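Local coordinates for protein DNA polymerase III subunit beta (Deinococcus radiodurans, PDB 4TRT) that probably tethers DNA polymerases and other proteins to DNA, as a ring-shaped head-to-tail homodimer that closes around the duplex and confers processivity, at residues A[86-91]-A[97-102]; A[258-263]-A[296-301]. All blocks are in the same frame, centred on the assembly; numbering follows the deposited sequence.

In the fold
Both contacts belong to a sliding clamp of three similar domains per chain, with helices packed against antiparallel sheets, and they lie on opposite sides of the chain's centre, about 56 Å apart between centres. Interaction 1, in the N-terminal domain, is a hairpin within one sheet: backbone bonds dominate, an ion network lies over one face, and the contact is only partly buried. Interaction 2, in the C-terminal domain, sets helix 254-265 against strand 294-301; it is smaller but buried, and one salt bridge supplies most of its polar chemistry. G102, S103 and F105 of the second subunit lie against interaction 2, so the 97-102 end of one subunit packs on the 296-301 strand of the other.

Interaction 1. Residues A[86-91]-A[97-102]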
loop_
_atom_site.group_PDB
_atom_site.type_symbol
_atom_site.label_atom_id
_atom_site.label_comp_id
_atom_site.label_asym_id
_atom_site.label_seq_id
_atom_site.Cartn_x
_atom_site.Cartn_y
_atom_site.Cartn_z
ATOM N N LEU A 86 10.353 9.160 25.676
ATOM C CA LEU A 86 11.216 8.420 26.572
ATOM C C LEU A 86 10.443 7.240 27.164
ATOM O O LEU A 86 9.295 7.392 27.637
ATOM C CB LEU A 86 11.811 9.312 27.667
ATOM C CG LEU A 86 12.664 10.510 27.226
ATOM C CD1 LEU A 86 13.109 11.286 28.463
ATOM C CD2 LEU A 86 13.870 10.128 26.378
ATOM N N VAL A 87 11.080 6.072 27.119
ATOM C CA VAL A 87 10.433 4.815 27.520
ATOM C C VAL A 87 11.115 4.251 28.766
ATOM O O VAL A 87 12.336 4.221 28.842
ATOM C CB VAL A 87 10.468 3.793 26.376
ATOM C CG1 VAL A 87 9.730 2.499 26.759
ATOM C CG2 VAL A 87 9.859 4.384 25.100
ATOM N N GLU A 88 10.315 3.826 29.739
ATOM C CA GLU A 88 10.815 3.067 30.878
ATOM C C GLU A 88 10.430 1.588 30.725
ATOM O O GLU A 88 9.262 1.268 30.517
ATOM C CB GLU A 88 10.255 3.614 32.195
ATOM C CG GLU A 88 10.897 2.940 33.405
ATOM C CD GLU A 88 10.315 3.340 34.740
ATOM O OE1 GLU A 88 9.074 3.383 34.870
ATOM O OE2 GLU A 88 11.117 3.567 35.668
ATOM N N LEU A 89 11.421 0.706 30.828
ATOM C CA LEU A 89 11.203 -0.740 30.873
ATOM C C LEU A 89 11.454 -1.186 32.292
ATOM O O LEU A 89 12.378 -0.682 32.959
ATOM C CB LEU A 89 12.160 -1.475 29.931
ATOM C CG LEU A 89 12.047 -1.097 28.463
ATOM C CD1 LEU A 89 13.087 -1.845 27.632
ATOM C CD2 LEU A 89 10.610 -1.338 27.983
ATOM N N GLU A 90 10.608 -2.082 32.783
ATOM C CA GLU A 90 10.807 -2.700 34.087
ATOM C C GLU A 90 10.436 -4.181 33.989
ATOM O O GLU A 90 9.431 -4.529 33.392
ATOM C CB GLU A 90 9.978 -2.004 35.172
ATOM C CG GLU A 90 10.102 -2.652 36.555
ATOM C CD GLU A 90 9.215 -2.023 37.617
ATOM O OE1 GLU A 90 8.805 -0.855 37.476
ATOM O OE2 GLU A 90 8.940 -2.700 38.625
ATOM N N LEU A 91 11.249 -5.048 34.580
ATOM C CA LEU A 91 10.989 -6.478 34.558
ATOM C C LEU A 91 10.787 -6.947 35.981
ATOM O O LEU A 91 11.696 -6.849 36.813
ATOM C CB LEU A 91 12.157 -7.231 33.913
ATOM C CG LEU A 91 11.967 -8.748 33.793
ATOM C CD1 LEU A 91 10.950 -9.026 32.698
ATOM C CD2 LEU A 91 13.284 -9.449 33.486
ATOM N N SER A 97 7.073 -4.396 32.116
ATOM C CA SER A 97 6.311 -3.158 32.090
ATOM C C SER A 97 6.942 -2.191 31.083
ATOM O O SER A 97 8.170 -2.044 31.033
ATOM C CB SER A 97 6.251 -2.547 33.484
ATOM O OG SER A 97 5.492 -3.389 34.325
ATOM N N VAL A 98 6.104 -1.552 30.268
ATOM C CA VAL A 98 6.580 -0.609 29.250
ATOM C C VAL A 98 5.770 0.676 29.457
ATOM O O VAL A 98 4.526 0.666 29.307
ATOM C CB VAL A 98 6.363 -1.149 27.824
ATOM C CG1 VAL A 98 7.004 -0.233 26.792
ATOM C CG2 VAL A 98 6.881 -2.581 27.679
ATOM N N ARG A 99 6.454 1.743 29.876
ATOM C CA ARG A 99 5.801 2.952 30.377
ATOM C C ARG A 99 6.310 4.190 29.681
ATOM O O ARG A 99 7.509 4.329 29.445
ATOM C CB ARG A 99 6.062 3.159 31.882
ATOM C CG ARG A 99 5.421 2.123 32.772
ATOM C CD ARG A 99 5.558 2.507 34.233
ATOM N NE ARG A 99 5.059 1.432 35.076
ATOM C CZ ARG A 99 5.801 0.514 35.693
ATOM N NH1 ARG A 99 7.123 0.526 35.624
ATOM N NH2 ARG A 99 5.196 -0.420 36.421
ATOM N N SER A 100 5.383 5.092 29.389
ATOM C CA SER A 100 5.714 6.444 28.940
ATOM C C SER A 100 4.501 7.332 29.238
ATOM O O SER A 100 3.387 7.025 28.812
ATOM C CB SER A 100 6.037 6.469 27.446
ATOM O OG SER A 100 6.467 7.773 27.075
ATOM N N GLY A 101 4.723 8.385 30.020
ATOM C CA GLY A 101 3.664 9.282 30.465
ATOM C C GLY A 101 2.492 8.535 31.090
ATOM O O GLY A 101 2.661 7.818 32.066
ATOM N N GLY A 102 1.305 8.712 30.522
ATOM C CA GLY A 102 0.104 8.084 31.040
ATOM C C GLY A 102 -0.063 6.627 30.605
ATOM O O GLY A 102 -0.973 5.958 31.090
HETATM O O HOH W 1 6.757 -5.356 35.312
#
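NH1 of R99 is gripped by two carboxylates from the neighbouring strand. It donates a hydrogen bond of 2.9 Å to OE1 of E90, reaching that oxygen from above the carboxylate plane, 38° out of it. A longer salt bridge, 3.5 Å, joins the same nitrogen to OE1 of E88. R99 places CG beside its backbone N (chi1 -67°), and its extended chain rises off the sheet beside that of E88 and leans toward E90, so that NH1 reaches both carboxylates. CB of S97 lies under one face of the guanidinium, offset toward the rim. S97 OG bonds to K106 NZ.

Beneath this network the backbones form two antiparallel hydrogen-bonded pairs, E88 with R99 and E90 with S97. E88 N meets R99 O almost straight, at 175°, and S97 N reaches E90 O at 2.7 Å, the shortest of the four backbone bonds. Near the chain reversal, OG of S100 donates to L86 O.

On the opposite face V87, L89 and V98 make an apolar patch: CD2 of L89 lies alongside CG2 of V98 at 3.9 Å, and CG1 of V87 meets V98 CG1. V87 and L89 also bond through their backbones to strand 2-7. The whole is a beta hairpin in the antiparallel sheet of the clamp's N-terminal domain, with a salt-bridge network on one face and aliphatic side chains in the middle of the other.

Interaction 2. Residues A[258-263]-A[296-301]; sequences KEAVNR and AQDTLS
R263 and D298 make the one ionic link between helix 258-263 and strand 296-301. NH1 of R263 donates to OD2 of D298 at 2.7 Å with an N-H...O angle of 151°, entering nearly in the guanidinium plane and close to the line of the C-O bond. The two flat groups are turned 70° apart, so a single edge nitrogen does the work. CG of R263 sits between its backbone N and carbonyl carbon (chi1 70°), and a bend at chi3 folds the guanidinium back over the helix, where E259 O lies 3.5 Å above its centre. R263 also packs on the acid, with CD 3.4 Å from OD2 of D298, and CB of A260 makes van der Waals contact with the same oxygen at 3.5 Å.

Apolar contact is slight: CB of A260 stands 4.0 Å from CD1 of L300, where the CA atoms of A260 and D298 are 6.3 Å apart.

Across the dimer interface, residues 296-298 pair with a strand of the second subunit, continuing the sheet. The chemistry thus implies a buried ion pair in which the arginine, whose NH1 holds D298 while NE holds N81 O of the second subunit, ties helix, strand and neighbour together.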
loop_
_atom_site.group_PDB
_atom_site.type_symbol
_atom_site.label_atom_id
_atom_site.label_comp_id
_atom_site.label_asym_id
_atom_site.label_seq_id
_atom_site.Cartn_x
_atom_site.Cartn_y
_atom_site.Cartn_z
ATOM N N LYS A 258 12.915 3.606 -20.004
ATOM C CA LYS A 258 12.184 2.829 -18.996
ATOM C C LYS A 258 10.691 3.016 -19.146
ATOM O O LYS A 258 9.948 2.052 -19.110
ATOM C CB LYS A 258 12.574 3.235 -17.586
ATOM C CG LYS A 258 14.003 2.862 -17.221
ATOM C CD LYS A 258 14.336 3.388 -15.826
ATOM C CE LYS A 258 15.815 3.302 -15.581
ATOM N NZ LYS A 258 16.157 3.657 -14.171
ATOM N N GLU A 259 10.269 4.264 -19.331
ATOM C CA GLU A 259 8.866 4.573 -19.452
ATOM C C GLU A 259 8.282 3.996 -20.759
ATOM O O GLU A 259 7.133 3.557 -20.778
ATOM C CB GLU A 259 8.641 6.086 -19.315
ATOM C CG GLU A 259 8.926 6.570 -17.889
ATOM C CD GLU A 259 8.758 8.067 -17.668
ATOM O OE1 GLU A 259 8.606 8.821 -18.638
ATOM O OE2 GLU A 259 8.787 8.491 -16.493
ATOM N N ALA A 260 9.076 3.964 -21.823
ATOM C CA ALA A 260 8.641 3.406 -23.086
ATOM C C ALA A 260 8.500 1.885 -23.020
ATOM O O ALA A 260 7.526 1.345 -23.533
ATOM C CB ALA A 260 9.580 3.819 -24.212
ATOM N N VAL A 261 9.457 1.194 -22.373
ATOM C CA VAL A 261 9.396 -0.265 -22.246
ATOM C C VAL A 261 8.196 -0.620 -21.395
ATOM O O VAL A 261 7.384 -1.495 -21.752
ATOM C CB VAL A 261 10.698 -0.845 -21.671
ATOM C CG1 VAL A 261 10.533 -2.300 -21.253
ATOM C CG2 VAL A 261 11.832 -0.719 -22.699
ATOM N N ASN A 262 8.043 0.092 -20.287
ATOM C CA ASN A 262 6.908 -0.116 -19.403
ATOM C C ASN A 262 5.568 -0.012 -20.127
ATOM O O ASN A 262 4.728 -0.910 -20.017
ATOM C CB ASN A 262 6.925 0.865 -18.235
ATOM C CG ASN A 262 5.789 0.607 -17.265
ATOM O OD1 ASN A 262 5.776 -0.416 -16.592
ATOM N ND2 ASN A 262 4.809 1.498 -17.232
ATOM N N ARG A 263 5.346 1.077 -20.850
ATOM C CA ARG A 263 4.034 1.295 -21.456
ATOM C C ARG A 263 3.730 0.292 -22.581
ATOM O O ARG A 263 2.604 -0.214 -22.666
ATOM C CB ARG A 263 3.845 2.742 -21.914
ATOM C CG ARG A 263 4.667 3.191 -23.114
ATOM C CD ARG A 263 4.215 4.575 -23.577
ATOM N NE ARG A 263 4.433 5.585 -22.546
ATOM C CZ ARG A 263 5.542 6.324 -22.413
ATOM N NH1 ARG A 263 6.571 6.216 -23.252
ATOM N NH2 ARG A 263 5.612 7.194 -21.427
ATOM N N ALA A 296 1.211 -2.372 -29.573
ATOM C CA ALA A 296 1.743 -1.084 -29.136
ATOM C C ALA A 296 3.071 -0.846 -29.795
ATOM O O ALA A 296 3.868 -1.778 -29.888
ATOM C CB ALA A 296 1.956 -1.079 -27.626
ATOM N N GLN A 297 3.328 0.405 -30.172
ATOM C CA GLN A 297 4.655 0.841 -30.591
ATOM C C GLN A 297 4.976 2.196 -29.975
ATOM O O GLN A 297 4.103 3.070 -29.908
ATOM C CB GLN A 297 4.722 1.002 -32.105
ATOM C CG GLN A 297 4.612 -0.306 -32.877
ATOM C CD GLN A 297 4.685 -0.126 -34.384
ATOM O OE1 GLN A 297 4.526 0.982 -34.897
ATOM N NE2 GLN A 297 4.911 -1.226 -35.103
ATOM N N ASP A 298 6.219 2.358 -29.537
ATOM C CA ASP A 298 6.732 3.656 -29.085
ATOM C C ASP A 298 8.077 3.914 -29.746
ATOM O O ASP A 298 8.897 2.994 -29.870
ATOM C CB ASP A 298 6.866 3.676 -27.568
ATOM C CG ASP A 298 6.729 5.068 -26.983
ATOM O OD1 ASP A 298 6.648 6.070 -27.737
ATOM O OD2 ASP A 298 6.711 5.171 -25.741
ATOM N N THR A 299 8.305 5.148 -30.190
ATOM C CA THR A 299 9.542 5.479 -30.924
ATOM C C THR A 299 10.313 6.571 -30.194
ATOM O O THR A 299 9.733 7.606 -29.839
ATOM C CB THR A 299 9.237 5.914 -32.377
ATOM O OG1 THR A 299 8.495 4.885 -33.048
ATOM C CG2 THR A 299 10.522 6.195 -33.177
ATOM N N LEU A 300 11.606 6.322 -29.963
ATOM C CA LEU A 300 12.497 7.244 -29.261
ATOM C C LEU A 300 13.658 7.662 -30.154
ATOM O O LEU A 300 14.212 6.832 -30.869
ATOM C CB LEU A 300 13.084 6.584 -28.001
ATOM C CG LEU A 300 12.139 6.138 -26.893
ATOM C CD1 LEU A 300 12.891 5.319 -25.844
ATOM C CD2 LEU A 300 11.459 7.334 -26.257
ATOM N N SER A 301 14.027 8.941 -30.079
ATOM C CA SER A 301 15.247 9.435 -30.695
ATOM C C SER A 301 16.437 8.937 -29.908
ATOM O O SER A 301 16.423 8.943 -28.680
ATOM C CB SER A 301 15.264 10.965 -30.725
ATOM O OG SER A 301 14.136 11.429 -31.431
#